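Local coordinates for protein uncharacterized HTH-type transcriptional regulator YybR (PDB 4A5N) that probably binds DNA as a redox-responsive MarR/DUF24-type transcriptional regulator, captured here in its reduced form, at residues Pro15-Phe18 with Thr19-Val22; Gly38-Phe42 with Asn43-Arg47; Gln54-Leu57 with Thr58-Arg62; Thr92-Pro95 with Ile96-Met100; Glu105-Arg108 with Asp109-Glu112. The protein carries 1 engineered substitution. All coordinates share one frame; numbering follows the deposited sequence.

Interaction 1: residues Pro15-Phe18 with Thr19-Val22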
loop_
_atom_site.group_PDB
_atom_site.type_symbol
_atom_site.label_atom_id
_atom_site.label_comp_id
_atom_site.label_asym_id
_atom_site.label_seq_id
_atom_site.Cartn_x
_atom_site.Cartn_y
_atom_site.Cartn_z
ATOM N N PRO B 15 -8.167 -8.719 -3.570
ATOM C CA PRO B 15 -8.231 -7.395 -4.234
ATOM C C PRO B 15 -7.476 -6.262 -3.515
ATOM O O PRO B 15 -7.036 -5.323 -4.185
ATOM C CB PRO B 15 -9.732 -7.123 -4.363
ATOM C CG PRO B 15 -10.378 -7.965 -3.321
ATOM C CD PRO B 15 -9.464 -9.124 -3.001
ATOM N N VAL B 16 -7.289 -6.371 -2.190
ATOM C CA VAL B 16 -6.470 -5.413 -1.426
ATOM C C VAL B 16 -4.994 -5.515 -1.841
ATOM O O VAL B 16 -4.339 -4.498 -2.171
ATOM C CB VAL B 16 -6.569 -5.665 0.085
ATOM C CG1 VAL B 16 -5.719 -4.663 0.848
ATOM C CG2 VAL B 16 -8.002 -5.553 0.569
ATOM N N GLU B 17 -4.490 -6.732 -1.901
ATOM C CA GLU B 17 -3.113 -6.940 -2.364
ATOM C C GLU B 17 -2.961 -6.568 -3.869
ATOM O O GLU B 17 -1.917 -6.096 -4.303
ATOM C CB GLU B 17 -2.669 -8.377 -2.087
ATOM C CG GLU B 17 -2.745 -8.836 -0.621
ATOM C CD GLU B 17 -1.956 -7.947 0.350
ATOM O OE1 GLU B 17 -1.143 -7.129 -0.131
ATOM O OE2 GLU B 17 -2.124 -8.087 1.585
ATOM N N PHE B 18 -4.014 -6.786 -4.653
ATOM C CA PHE B 18 -4.004 -6.418 -6.087
ATOM C C PHE B 18 -3.785 -4.890 -6.224
ATOM O O PHE B 18 -2.941 -4.428 -7.016
ATOM C CB PHE B 18 -5.322 -6.880 -6.743
ATOM C CG PHE B 18 -5.382 -6.644 -8.213
ATOM C CD1 PHE B 18 -4.916 -7.603 -9.101
ATOM C CD2 PHE B 18 -5.894 -5.457 -8.720
ATOM C CE1 PHE B 18 -4.953 -7.389 -10.473
ATOM C CE2 PHE B 18 -5.924 -5.230 -10.080
ATOM C CZ PHE B 18 -5.464 -6.201 -10.958
ATOM N N THR B 19 -4.502 -4.113 -5.408
ATOM C CA THR B 19 -4.312 -2.674 -5.410
ATOM C C THR B 19 -2.940 -2.239 -4.915
ATOM O O THR B 19 -2.318 -1.364 -5.517
ATOM C CB THR B 19 -5.405 -1.971 -4.623
ATOM O OG1 THR B 19 -6.661 -2.372 -5.164
ATOM C CG2 THR B 19 -5.247 -0.474 -4.718
ATOM N N LEU B 20 -2.475 -2.843 -3.835
ATOM C CA LEU B 20 -1.165 -2.512 -3.286
ATOM C C LEU B 20 -0.023 -2.862 -4.260
ATOM O O LEU B 20 1.021 -2.207 -4.259
ATOM C CB LEU B 20 -0.974 -3.202 -1.959
ATOM C CG LEU B 20 -1.613 -2.593 -0.728
ATOM C CD1 LEU B 20 -1.510 -3.573 0.434
ATOM C CD2 LEU B 20 -0.964 -1.269 -0.320
ATOM N N ASP B 21 -0.228 -3.857 -5.120
ATOM C CA ASP B 21 0.773 -4.203 -6.152
ATOM C C ASP B 21 0.878 -3.107 -7.234
ATOM O O ASP B 21 1.923 -2.926 -7.849
ATOM C CB ASP B 21 0.437 -5.551 -6.783
ATOM C CG ASP B 21 1.624 -6.197 -7.455
ATOM O OD1 ASP B 21 2.744 -6.185 -6.864
ATOM O OD2 ASP B 21 1.434 -6.742 -8.568
ATOM N N VAL B 22 -0.195 -2.350 -7.437
ATOM C CA VAL B 22 -0.160 -1.263 -8.405
ATOM C C VAL B 22 0.467 0.017 -7.841
ATOM O O VAL B 22 1.196 0.716 -8.557
ATOM C CB VAL B 22 -1.564 -0.964 -8.958
ATOM C CG1 VAL B 22 -1.478 0.046 -10.107
ATOM C CG2 VAL B 22 -2.216 -2.252 -9.441
#
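Phe18 and Thr19, with Leu20 close behind, give up the most surface as these first two turns of helix 15-23 close on themselves. The Phe18 ring swings clear of the helix axis because CG lies anti to the backbone N (chi1 -176°), and within this stretch the ring meets little beyond the amide of Thr19. It packs instead on the second subunit, Leu111 among its partners there. Thr19 reaches backward instead. Its N bonds to Pro15 O at 3.1 Å, and OG1 sits beside the same oxygen, also 3.1 Å from Pro15 O, but the hydroxyl is held chiefly by Met100 O of the second subunit. Leu20 lies on another face: its N is bonded to Val16 O at 3.0 Å, and its CD1 crosses the bent Glu17 chain at a slant, 3.6 Å from Glu17 OE1. Val16 CG1 flanks the same methyl more loosely, at 4.4 Å from Leu20 CD1. Glu17 sends OE2 on to the backbone N of Ile30 of the second subunit. The helix therefore turns both apolar and polar groups to its partner chain, consistent with the N-terminal dimerisation helix of the MarR/DUF24 winged-helix regulators.

Interaction 2: residues Gly38-Phe42 with Asn43-Arg47. With BME (beta-mercaptoethanol), chain F.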
loop_
_atom_site.group_PDB
_atom_site.type_symbol
_atom_site.label_atom_id
_atom_site.label_comp_id
_atom_site.label_asym_id
_atom_site.label_seq_id
_atom_site.Cartn_x
_atom_site.Cartn_y
_atom_site.Cartn_z
ATOM N N GLY B 38 -0.401 17.890 -11.898
ATOM C CA GLY B 38 0.019 18.000 -13.308
ATOM C C GLY B 38 1.313 17.278 -13.663
ATOM O O GLY B 38 2.018 16.778 -12.790
ATOM N N LYS B 39 1.634 17.278 -14.955
ATOM C CA LYS B 39 2.699 16.450 -15.544
ATOM C C LYS B 39 4.065 16.856 -15.001
ATOM O O LYS B 39 4.235 18.017 -14.608
ATOM C CB LYS B 39 2.628 16.547 -17.092
ATOM C CG LYS B 39 3.356 17.722 -17.755
ATOM C CD LYS B 39 2.589 19.033 -17.699
ATOM C CE LYS B 39 3.337 20.186 -18.388
ATOM N NZ LYS B 39 3.289 20.210 -19.879
ATOM N N LYS B 40 5.003 15.901 -14.952
ATOM C CA LYS B 40 6.344 16.110 -14.424
ATOM C C LYS B 40 7.398 15.509 -15.347
ATOM O O LYS B 40 7.169 14.477 -15.975
ATOM C CB LYS B 40 6.501 15.471 -13.016
ATOM C CG LYS B 40 5.553 15.985 -11.944
ATOM C CD LYS B 40 5.830 17.459 -11.631
ATOM C CE LYS B 40 4.985 18.035 -10.499
ATOM N NZ LYS B 40 3.534 18.148 -10.869
ATOM N N ARG B 41 8.564 16.138 -15.411
ATOM C CA ARG B 41 9.677 15.567 -16.155
ATOM C C ARG B 41 10.479 14.699 -15.199
ATOM O O ARG B 41 10.409 14.861 -13.990
ATOM C CB ARG B 41 10.562 16.655 -16.789
ATOM C CG ARG B 41 9.818 17.703 -17.603
ATOM C CD ARG B 41 10.765 18.760 -18.126
ATOM N NE ARG B 41 11.369 19.562 -17.050
ATOM C CZ ARG B 41 10.743 20.552 -16.437
ATOM N NH1 ARG B 41 9.507 20.876 -16.785
ATOM N NH2 ARG B 41 11.353 21.248 -15.496
ATOM N N PHE B 42 11.293 13.824 -15.770
ATOM C CA PHE B 42 12.108 12.868 -15.038
ATOM C C PHE B 42 12.984 13.560 -13.999
ATOM O O PHE B 42 12.991 13.171 -12.843
ATOM C CB PHE B 42 12.976 12.135 -16.071
ATOM C CG PHE B 42 13.699 10.935 -15.560
ATOM C CD1 PHE B 42 13.076 9.699 -15.527
ATOM C CD2 PHE B 42 15.062 11.017 -15.218
ATOM C CE1 PHE B 42 13.741 8.576 -15.109
ATOM C CE2 PHE B 42 15.738 9.888 -14.806
ATOM C CZ PHE B 42 15.078 8.665 -14.738
ATOM N N ASN B 43 13.666 14.615 -14.409
ATOM C CA ASN B 43 14.462 15.436 -13.497
ATOM C C ASN B 43 13.690 16.103 -12.340
ATOM O O ASN B 43 14.256 16.337 -11.270
ATOM C CB ASN B 43 15.274 16.468 -14.290
ATOM C CG ASN B 43 16.499 15.862 -14.993
ATOM O OD1 ASN B 43 17.163 16.535 -15.788
ATOM N ND2 ASN B 43 16.774 14.601 -14.734
ATOM N N GLU B 44 12.398 16.383 -12.529
ATOM C CA GLU B 44 11.603 16.929 -11.438
ATOM C C GLU B 44 11.393 15.872 -10.358
ATOM O O GLU B 44 11.392 16.202 -9.177
ATOM C CB GLU B 44 10.255 17.454 -11.928
ATOM C CG GLU B 44 10.391 18.606 -12.901
ATOM C CD GLU B 44 9.078 19.223 -13.319
ATOM O OE1 GLU B 44 8.421 18.638 -14.207
ATOM O OE2 GLU B 44 8.720 20.313 -12.782
ATOM N N PHE B 45 11.200 14.626 -10.786
ATOM C CA PHE B 45 11.042 13.496 -9.880
ATOM C C PHE B 45 12.343 13.224 -9.105
ATOM O O PHE B 45 12.252 12.883 -7.925
ATOM C CB PHE B 45 10.687 12.216 -10.607
ATOM C CG PHE B 45 9.282 12.160 -11.146
ATOM C CD1 PHE B 45 8.182 12.396 -10.332
ATOM C CD2 PHE B 45 9.066 11.771 -12.447
ATOM C CE1 PHE B 45 6.894 12.274 -10.853
ATOM C CE2 PHE B 45 7.786 11.637 -12.965
ATOM C CZ PHE B 45 6.712 11.880 -12.158
ATOM N N ARG B 46 13.499 13.308 -9.769
ATOM C CA ARG B 46 14.793 13.121 -9.100
ATOM C C ARG B 46 15.003 14.142 -7.985
ATOM O O ARG B 46 15.666 13.856 -6.957
ATOM C CB ARG B 46 15.971 13.233 -10.078
ATOM C CG ARG B 46 16.217 12.041 -10.971
ATOM C CD ARG B 46 17.188 12.410 -12.085
ATOM N NE ARG B 46 18.566 12.567 -11.582
ATOM C CZ ARG B 46 19.586 13.066 -12.281
ATOM N NH1 ARG B 46 19.419 13.450 -13.542
ATOM N NH2 ARG B 46 20.799 13.158 -11.717
ATOM N N ARG B 47 14.525 15.363 -8.208
ATOM C CA ARG B 47 14.589 16.388 -7.159
ATOM C C ARG B 47 13.583 16.061 -6.054
ATOM O O ARG B 47 13.805 16.393 -4.906
ATOM C CB ARG B 47 14.280 17.782 -7.723
ATOM C CG ARG B 47 15.294 18.274 -8.738
ATOM C CD ARG B 47 14.804 19.480 -9.536
ATOM N NE ARG B 47 15.768 19.686 -10.588
ATOM C CZ ARG B 47 15.493 19.836 -11.868
ATOM N NH1 ARG B 47 14.235 19.878 -12.315
ATOM N NH2 ARG B 47 16.484 19.964 -12.704
HETATM C C1 BME F . 15.784 19.119 -16.497
HETATM C C2 BME F . 15.589 20.530 -16.067
HETATM O O1 BME F . 14.500 18.652 -16.961
HETATM S S2 BME F . 14.056 20.488 -15.115
HETATM O O HOH W 1 6.468 19.512 -15.620
#
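Glu44 reaches back across the start of helix 42-48 and takes the amide of Arg41, the N-cap residue, on the anti lone pair of OE1. This bond is short and straight (Arg41 N to Glu44 OE1 2.8 Å, 165°). In return Glu44 N bonds to Arg41 O at 2.9 Å, from above the carbonyl plane. The side-chain bond is one half of a capping box. Packing is also close at Phe45, where Lys40 CB lies over one ring face, 4.0 Å from the Phe45 centroid, a CH-pi contact. The outer side is looser. There the Arg41 guanidinium lies stacked on the Glu44 carboxylate, planes 10° apart, so NH1 meets OE1 at 3.6 Å by charge alone. A water joins Lys39 O to Glu44 OE1, and Arg41 NE bonds to O1 of a beta-mercaptoethanol molecule, probably from the crystallisation liquor, at 3.3 Å. With alanine in place of Glu44, the Arg41 amide would probably lose its acceptor and the guanidinium the carboxylate it stacks on. Lys40 carries its amine to Asp37, and its backbone pairs with Tyr84 of strand 81-86, while Phe45 packs against Leu31 and Met35 of helix 28-35 and Leu57 of helix 54-66.

Interaction 3: residues Gln54-Leu57 with Thr58-Arg62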
loop_
_atom_site.group_PDB
_atom_site.type_symbol
_atom_site.label_atom_id
_atom_site.label_comp_id
_atom_site.label_asym_id
_atom_site.label_seq_id
_atom_site.Cartn_x
_atom_site.Cartn_y
_atom_site.Cartn_z
ATOM N N GLN B 54 18.595 6.725 -10.879
ATOM C CA GLN B 54 17.921 6.984 -12.163
ATOM C C GLN B 54 17.340 5.698 -12.809
ATOM O O GLN B 54 16.233 5.726 -13.363
ATOM C CB GLN B 54 18.855 7.727 -13.112
ATOM C CG GLN B 54 19.258 9.106 -12.620
ATOM C CD GLN B 54 20.087 9.843 -13.648
ATOM O OE1 GLN B 54 19.617 10.082 -14.755
ATOM N NE2 GLN B 54 21.328 10.201 -13.293
ATOM N N ARG B 55 18.042 4.562 -12.707
ATOM C CA ARG B 55 17.482 3.277 -13.197
ATOM C C ARG B 55 16.207 2.839 -12.467
ATOM O O ARG B 55 15.253 2.369 -13.089
ATOM C CB ARG B 55 18.505 2.122 -13.127
ATOM C CG ARG B 55 18.241 1.036 -14.172
ATOM C CD ARG B 55 19.277 -0.104 -14.165
ATOM N NE ARG B 55 20.398 0.070 -15.106
ATOM C CZ ARG B 55 20.339 -0.061 -16.436
ATOM N NH1 ARG B 55 19.194 -0.328 -17.066
ATOM N NH2 ARG B 55 21.445 0.104 -17.154
ATOM N N MET B 56 16.193 2.992 -11.151
ATOM C CA MET B 56 15.025 2.657 -10.346
ATOM C C MET B 56 13.844 3.597 -10.670
ATOM O O MET B 56 12.735 3.140 -10.794
ATOM C CB MET B 56 15.361 2.715 -8.855
ATOM C CG MET B 56 14.179 2.392 -7.942
ATOM S SD MET B 56 13.559 0.723 -8.219
ATOM C CE MET B 56 14.749 -0.226 -7.268
ATOM N N LEU B 57 14.098 4.894 -10.812
ATOM C CA LEU B 57 13.019 5.813 -11.220
ATOM C C LEU B 57 12.418 5.400 -12.569
ATOM O O LEU B 57 11.160 5.384 -12.748
ATOM C CB LEU B 57 13.554 7.251 -11.258
ATOM C CG LEU B 57 12.552 8.347 -11.684
ATOM C CD1 LEU B 57 11.365 8.350 -10.715
ATOM C CD2 LEU B 57 13.180 9.739 -11.774
ATOM N N THR B 58 13.285 5.078 -13.533
ATOM C CA THR B 58 12.807 4.673 -14.855
ATOM C C THR B 58 11.947 3.408 -14.740
ATOM O O THR B 58 10.936 3.317 -15.366
ATOM C CB THR B 58 13.975 4.391 -15.844
ATOM O OG1 THR B 58 14.712 5.586 -16.045
ATOM C CG2 THR B 58 13.452 3.883 -17.214
ATOM N N LEU B 59 12.380 2.440 -13.935
ATOM C CA LEU B 59 11.677 1.164 -13.761
ATOM C C LEU B 59 10.334 1.374 -13.099
ATOM O O LEU B 59 9.313 0.842 -13.585
ATOM C CB LEU B 59 12.529 0.183 -12.951
ATOM C CG LEU B 59 12.065 -1.247 -12.611
ATOM C CD1 LEU B 59 11.355 -1.925 -13.792
ATOM C CD2 LEU B 59 13.296 -2.052 -12.178
ATOM N N GLN B 60 10.316 2.167 -12.017
ATOM C CA GLN B 60 9.045 2.443 -11.329
ATOM C C GLN B 60 8.058 3.136 -12.262
ATOM O O GLN B 60 6.849 2.819 -12.272
ATOM C CB GLN B 60 9.249 3.308 -10.061
ATOM C CG GLN B 60 10.066 2.648 -8.953
ATOM C CD GLN B 60 9.378 1.439 -8.353
ATOM O OE1 GLN B 60 8.316 1.545 -7.745
ATOM N NE2 GLN B 60 9.950 0.280 -8.578
ATOM N N LEU B 61 8.554 4.095 -13.039
ATOM C CA LEU B 61 7.671 4.814 -13.975
ATOM C C LEU B 61 7.175 3.891 -15.115
ATOM O O LEU B 61 6.049 4.021 -15.544
ATOM C CB LEU B 61 8.357 6.084 -14.531
ATOM C CG LEU B 61 8.538 7.271 -13.577
ATOM C CD1 LEU B 61 9.585 8.263 -14.109
ATOM C CD2 LEU B 61 7.206 7.978 -13.292
ATOM N N ARG B 62 8.025 2.983 -15.593
ATOM C CA ARG B 62 7.649 2.019 -16.645
ATOM C C ARG B 62 6.542 1.089 -16.147
ATOM O O ARG B 62 5.597 0.764 -16.887
ATOM C CB ARG B 62 8.868 1.177 -17.125
ATOM C CG ARG B 62 9.695 1.821 -18.233
ATOM C CD ARG B 62 10.750 0.856 -18.780
ATOM N NE ARG B 62 11.306 1.288 -20.071
ATOM C CZ ARG B 62 11.182 0.634 -21.236
ATOM N NH1 ARG B 62 10.530 -0.533 -21.327
ATOM N NH2 ARG B 62 11.729 1.150 -22.337
#
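Leu57 has CG anti to the backbone N (chi1 179°), whereas Leu61, one turn on, has CG beside the N (chi1 -72°); with these torsions the two side chains run together in one direction. Leu61 CD1 touches Leu57 CG at 3.8 Å. On another face Met56, bent at both chi2 and chi3, runs alongside Gln60, whose chain is bent too. The sulfur rests 3.7 Å from the amide, Met56 SD to Gln60 NE2, and Gln60 CG lies 3.3 Å from Met56 O. Helix 54-66 follows helix 42-48 and precedes the two-stranded hairpin, the order of a winged helix-turn-helix, so this is consistent with the recognition helix of the DNA-binding domain. Leu57 and Leu61 both face Leu31 of helix 28-35, and Leu57 also meets Phe42 of helix 42-48. Were Leu57 cut back to alanine, a gap would probably open beside Leu61 CD1, and Phe42 would lose a packing partner. The backbone is regular: Gln60 N to Met56 O is 2.9 Å and almost straight at 170°, and Leu61 N to Leu57 O is 2.9 Å. Thr58 N bonds to Gln54 O at 3.0 Å, and Thr58 OG1 lies close to the same Gln54 O, at 3.1 Å.

Interaction 4: residues Thr92-Pro95 with Ile96-Met100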
loop_
_atom_site.group_PDB
_atom_site.type_symbol
_atom_site.label_atom_id
_atom_site.label_comp_id
_atom_site.label_asym_id
_atom_site.label_seq_id
_atom_site.Cartn_x
_atom_site.Cartn_y
_atom_site.Cartn_z
ATOM N N THR B 92 -8.310 7.555 -10.817
ATOM C CA THR B 92 -9.258 6.801 -9.955
ATOM C C THR B 92 -8.624 6.304 -8.657
ATOM O O THR B 92 -9.350 6.033 -7.707
ATOM C CB THR B 92 -9.987 5.613 -10.662
ATOM O OG1 THR B 92 -9.094 4.524 -10.868
ATOM C CG2 THR B 92 -10.568 6.078 -11.980
ATOM N N LEU B 93 -7.289 6.221 -8.620
ATOM C CA LEU B 93 -6.573 5.925 -7.380
ATOM C C LEU B 93 -6.272 7.148 -6.549
ATOM O O LEU B 93 -5.808 7.018 -5.425
ATOM C CB LEU B 93 -5.198 5.268 -7.665
ATOM C CG LEU B 93 -5.093 3.807 -8.019
ATOM C CD1 LEU B 93 -3.743 3.505 -8.658
ATOM C CD2 LEU B 93 -5.304 2.867 -6.840
ATOM N N GLU B 94 -6.571 8.341 -7.051
ATOM C CA GLU B 94 -6.275 9.572 -6.293
ATOM C C GLU B 94 -6.902 9.671 -4.872
ATOM O O GLU B 94 -6.204 10.068 -3.912
ATOM C CB GLU B 94 -6.493 10.808 -7.183
ATOM C CG GLU B 94 -6.499 12.124 -6.433
ATOM C CD GLU B 94 -6.574 13.346 -7.370
ATOM O OE1 GLU B 94 -6.375 13.195 -8.604
ATOM O OE2 GLU B 94 -6.815 14.438 -6.825
ATOM N N PRO B 95 -8.183 9.278 -4.700
ATOM C CA PRO B 95 -8.781 9.334 -3.357
ATOM C C PRO B 95 -8.079 8.470 -2.342
ATOM O O PRO B 95 -7.835 8.911 -1.209
ATOM C CB PRO B 95 -10.240 8.868 -3.607
ATOM C CG PRO B 95 -10.500 9.334 -5.011
ATOM C CD PRO B 95 -9.218 9.142 -5.762
ATOM N N ILE B 96 -7.688 7.282 -2.769
ATOM C CA ILE B 96 -6.956 6.366 -1.911
ATOM C C ILE B 96 -5.577 6.985 -1.573
ATOM O O ILE B 96 -5.204 7.026 -0.413
ATOM C CB ILE B 96 -6.758 4.990 -2.572
ATOM C CG1 ILE B 96 -8.065 4.163 -2.505
ATOM C CG2 ILE B 96 -5.552 4.274 -1.921
ATOM C CD1 ILE B 96 -8.145 2.979 -3.456
ATOM N N VAL B 97 -4.872 7.497 -2.588
ATOM C CA VAL B 97 -3.545 8.133 -2.341
ATOM C C VAL B 97 -3.656 9.344 -1.415
ATOM O O VAL B 97 -2.877 9.469 -0.475
ATOM C CB VAL B 97 -2.776 8.438 -3.635
ATOM C CG1 VAL B 97 -1.538 9.276 -3.346
ATOM C CG2 VAL B 97 -2.383 7.144 -4.285
ATOM N N LEU B 98 -4.667 10.193 -1.610
ATOM C CA LEU B 98 -4.846 11.323 -0.715
ATOM C C LEU B 98 -5.177 10.878 0.741
ATOM O O LEU B 98 -4.635 11.443 1.675
ATOM C CB LEU B 98 -5.849 12.339 -1.273
ATOM C CG LEU B 98 -5.414 13.146 -2.506
ATOM C CD1 LEU B 98 -6.517 14.143 -2.855
ATOM C CD2 LEU B 98 -4.091 13.876 -2.318
ATOM N N GLN B 99 -5.970 9.819 0.923
ATOM C CA GLN B 99 -6.202 9.271 2.245
ATOM C C GLN B 99 -4.953 8.786 2.938
ATOM O O GLN B 99 -4.801 9.039 4.164
ATOM C CB GLN B 99 -7.217 8.164 2.203
ATOM C CG GLN B 99 -8.612 8.726 2.039
ATOM C CD GLN B 99 -9.604 7.626 1.855
ATOM O OE1 GLN B 99 -9.971 6.923 2.808
ATOM N NE2 GLN B 99 -10.049 7.451 0.596
ATOM N N MET B 100 -4.072 8.142 2.179
ATOM C CA MET B 100 -2.786 7.700 2.718
ATOM C C MET B 100 -1.957 8.911 3.183
ATOM O O MET B 100 -1.350 8.883 4.265
ATOM C CB MET B 100 -2.020 6.861 1.705
ATOM C CG MET B 100 -2.720 5.539 1.380
ATOM S SD MET B 100 -1.828 4.383 0.357
ATOM C CE MET B 100 -1.306 5.262 -1.084
HETATM O O HOH W 2 -8.933 5.883 -4.990
#
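Pro95 O is gripped twice by Gln99: by the backbone N at 3.0 Å and, weakly, by the side-chain NE2 at 3.2 Å (145°). With CG beside its own N (chi1 -75°), the Gln99 chain runs back along the helix and brings NE2 back to that oxygen. NE2 has a firmer partner, OE1 of Gln99 of the second subunit. The neighbouring carbonyls take one amide each, Val97 N to Leu93 O at 3.0 Å and Leu98 N to Glu94 O at 2.8 Å, both nearly along the C=O axis. Ile96 N is served by a water, 2.9 Å from that N, which gives a proton to Thr92 O at 2.8 Å and so bridges the first turn. This is the start of helix 94-115, the long C-terminal helix that faces the second subunit, as in the dimerisation helix of MarR-type regulators; Pro95, with no N-H to offer, costs no bond in such a first turn. Thr92 OG1 is taken by Phe89 O and by Trp103 NE1 of the second subunit, and Glu94 OE1 by Arg91 in a salt bridge. The aliphatic part of Glu94 lies alongside Leu98, whose CD1 is 4.1 Å from Glu94 CG.

Interaction 5: residues Glu105-Arg108 with Asp109-Glu112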
loop_
_atom_site.group_PDB
_atom_site.type_symbol
_atom_site.label_atom_id
_atom_site.label_comp_id
_atom_site.label_asym_id
_atom_site.label_seq_id
_atom_site.Cartn_x
_atom_site.Cartn_y
_atom_site.Cartn_z
ATOM N N GLU B 105 0.086 11.721 7.721
ATOM C CA GLU B 105 0.355 13.011 8.383
ATOM C C GLU B 105 -0.202 13.063 9.799
ATOM O O GLU B 105 0.493 13.432 10.730
ATOM C CB GLU B 105 -0.253 14.179 7.592
ATOM C CG GLU B 105 0.688 14.720 6.557
ATOM C CD GLU B 105 0.028 15.697 5.605
ATOM O OE1 GLU B 105 -1.225 15.793 5.596
ATOM O OE2 GLU B 105 0.771 16.328 4.840
ATOM N N SER B 106 -1.477 12.717 9.922
ATOM C CA SER B 106 -2.182 12.653 11.187
ATOM C C SER B 106 -1.557 11.705 12.218
ATOM O O SER B 106 -1.592 12.017 13.409
ATOM C CB SER B 106 -3.623 12.248 10.933
ATOM O OG SER B 106 -4.320 13.345 10.378
ATOM N N ASN B 107 -0.957 10.597 11.774
ATOM C CA ASN B 107 -0.649 9.507 12.678
ATOM C C ASN B 107 0.810 9.261 12.907
ATOM O O ASN B 107 1.154 8.336 13.622
ATOM C CB ASN B 107 -1.406 8.246 12.252
ATOM C CG ASN B 107 -2.894 8.399 12.500
ATOM O OD1 ASN B 107 -3.303 8.555 13.649
ATOM N ND2 ASN B 107 -3.705 8.451 11.426
ATOM N N ARG B 108 1.650 10.133 12.352
ATOM C CA ARG B 108 3.075 9.947 12.393
ATOM C C ARG B 108 3.530 9.881 13.854
ATOM O O ARG B 108 4.260 8.964 14.227
ATOM C CB ARG B 108 3.766 11.074 11.661
ATOM C CG ARG B 108 5.284 10.980 11.635
ATOM C CD ARG B 108 5.877 11.979 10.642
ATOM N NE ARG B 108 5.759 11.551 9.234
ATOM C CZ ARG B 108 6.675 10.841 8.538
ATOM N NH1 ARG B 108 7.808 10.414 9.119
ATOM N NH2 ARG B 108 6.450 10.537 7.261
ATOM N N ASP B 109 3.049 10.819 14.667
ATOM C CA ASP B 109 3.445 10.905 16.084
ATOM C C ASP B 109 3.007 9.666 16.884
ATOM O O ASP B 109 3.751 9.159 17.730
ATOM C CB ASP B 109 2.851 12.153 16.731
ATOM C CG ASP B 109 3.476 13.457 16.209
ATOM O OD1 ASP B 109 4.652 13.452 15.784
ATOM O OD2 ASP B 109 2.777 14.495 16.237
ATOM N N VAL B 110 1.810 9.161 16.618
ATOM C CA VAL B 110 1.310 8.020 17.392
ATOM C C VAL B 110 1.881 6.681 16.937
ATOM O O VAL B 110 2.101 5.796 17.749
ATOM C CB VAL B 110 -0.230 7.977 17.467
ATOM C CG1 VAL B 110 -0.826 7.599 16.138
ATOM C CG2 VAL B 110 -0.660 7.000 18.573
ATOM N N LEU B 111 2.183 6.561 15.653
ATOM C CA LEU B 111 2.908 5.386 15.174
ATOM C C LEU B 111 4.289 5.345 15.805
ATOM O O LEU B 111 4.790 4.266 16.164
ATOM C CB LEU B 111 3.016 5.404 13.666
ATOM C CG LEU B 111 2.148 4.338 13.034
ATOM C CD1 LEU B 111 2.116 4.578 11.527
ATOM C CD2 LEU B 111 2.692 2.952 13.354
ATOM N N GLU B 112 4.889 6.518 15.969
ATOM C CA GLU B 112 6.199 6.612 16.612
ATOM C C GLU B 112 6.139 6.175 18.088
ATOM O O GLU B 112 7.093 5.568 18.584
ATOM C CB GLU B 112 6.769 8.039 16.453
ATOM C CG GLU B 112 7.759 8.256 15.297
ATOM C CD GLU B 112 7.304 7.708 13.950
ATOM O OE1 GLU B 112 7.533 6.500 13.682
ATOM O OE2 GLU B 112 6.777 8.497 13.133
HETATM O O HOH W 3 1.285 13.194 13.515
HETATM O O HOH W 4 -0.181 11.166 15.848
#
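The Arg108 guanidinium and the Glu112 carboxylate lie on neighbouring turns, their planes 45° apart. Both belong to the long C-terminal helix 94-115, kinked at the amides of Asp109 and Val110, in the part of the MarR-like dimer where this helix meets the N-terminal helix of the partner chain. The Glu112 oxygen stands well out of the guanidinium plane, with NH1 of Arg108 4.6 Å from Glu112 OE2, too far for a salt bridge, and since Glu112 was modelled in two conformers even this proximity is doubtful. The guanidinium also makes a cation-pi contact with the ring of Phe18 of the second subunit. The Asn107 amide has its OD1 3.6 Å from Val110 CG1, where the two side chains run together, while ND2 turns back to Trp103 O. Val110 has CG1 between its backbone N and carbonyl carbon (chi1 71°), which brings that methyl up to Asn107. Ordinary helical bonds resume beyond, with Leu111 N to Asn107 O at 2.9 Å, straight at 167°, and Glu112 N to Arg108 O at 3.1 Å. At the kink itself the amides of Asp109 and Val110 miss the turn before and take water instead. One water accepts from Asp109 N at 3.2 Å and donates to Glu105 O at 2.9 Å. The other lies 2.9 Å from Val110 N and 2.9 Å from Ser106 O.

Interactions 1, 4 and 5 all touch the second subunit and share the dimer side of the fold: 4 and 5 are two stations on helix 94-115, and interaction 1 meets 4 directly, Thr19 CG2 to Leu93 CD2 at 4.0 Å. Interactions 2 and 3 form the helix-turn-helix side, where Phe42 CE1 packs 3.6 Å from Leu57 CD2, and neither meets another chain. Interactions 1, 3 and 4 are partly buried and rest on regular backbone bonds with apolar faces; 2 and 5 are surface contacts, the first relying on a salt bridge and a capping bond, the second on water at a helix kink. Centres of 3 and 5 stand about 29 Å apart, the widest separation of the five.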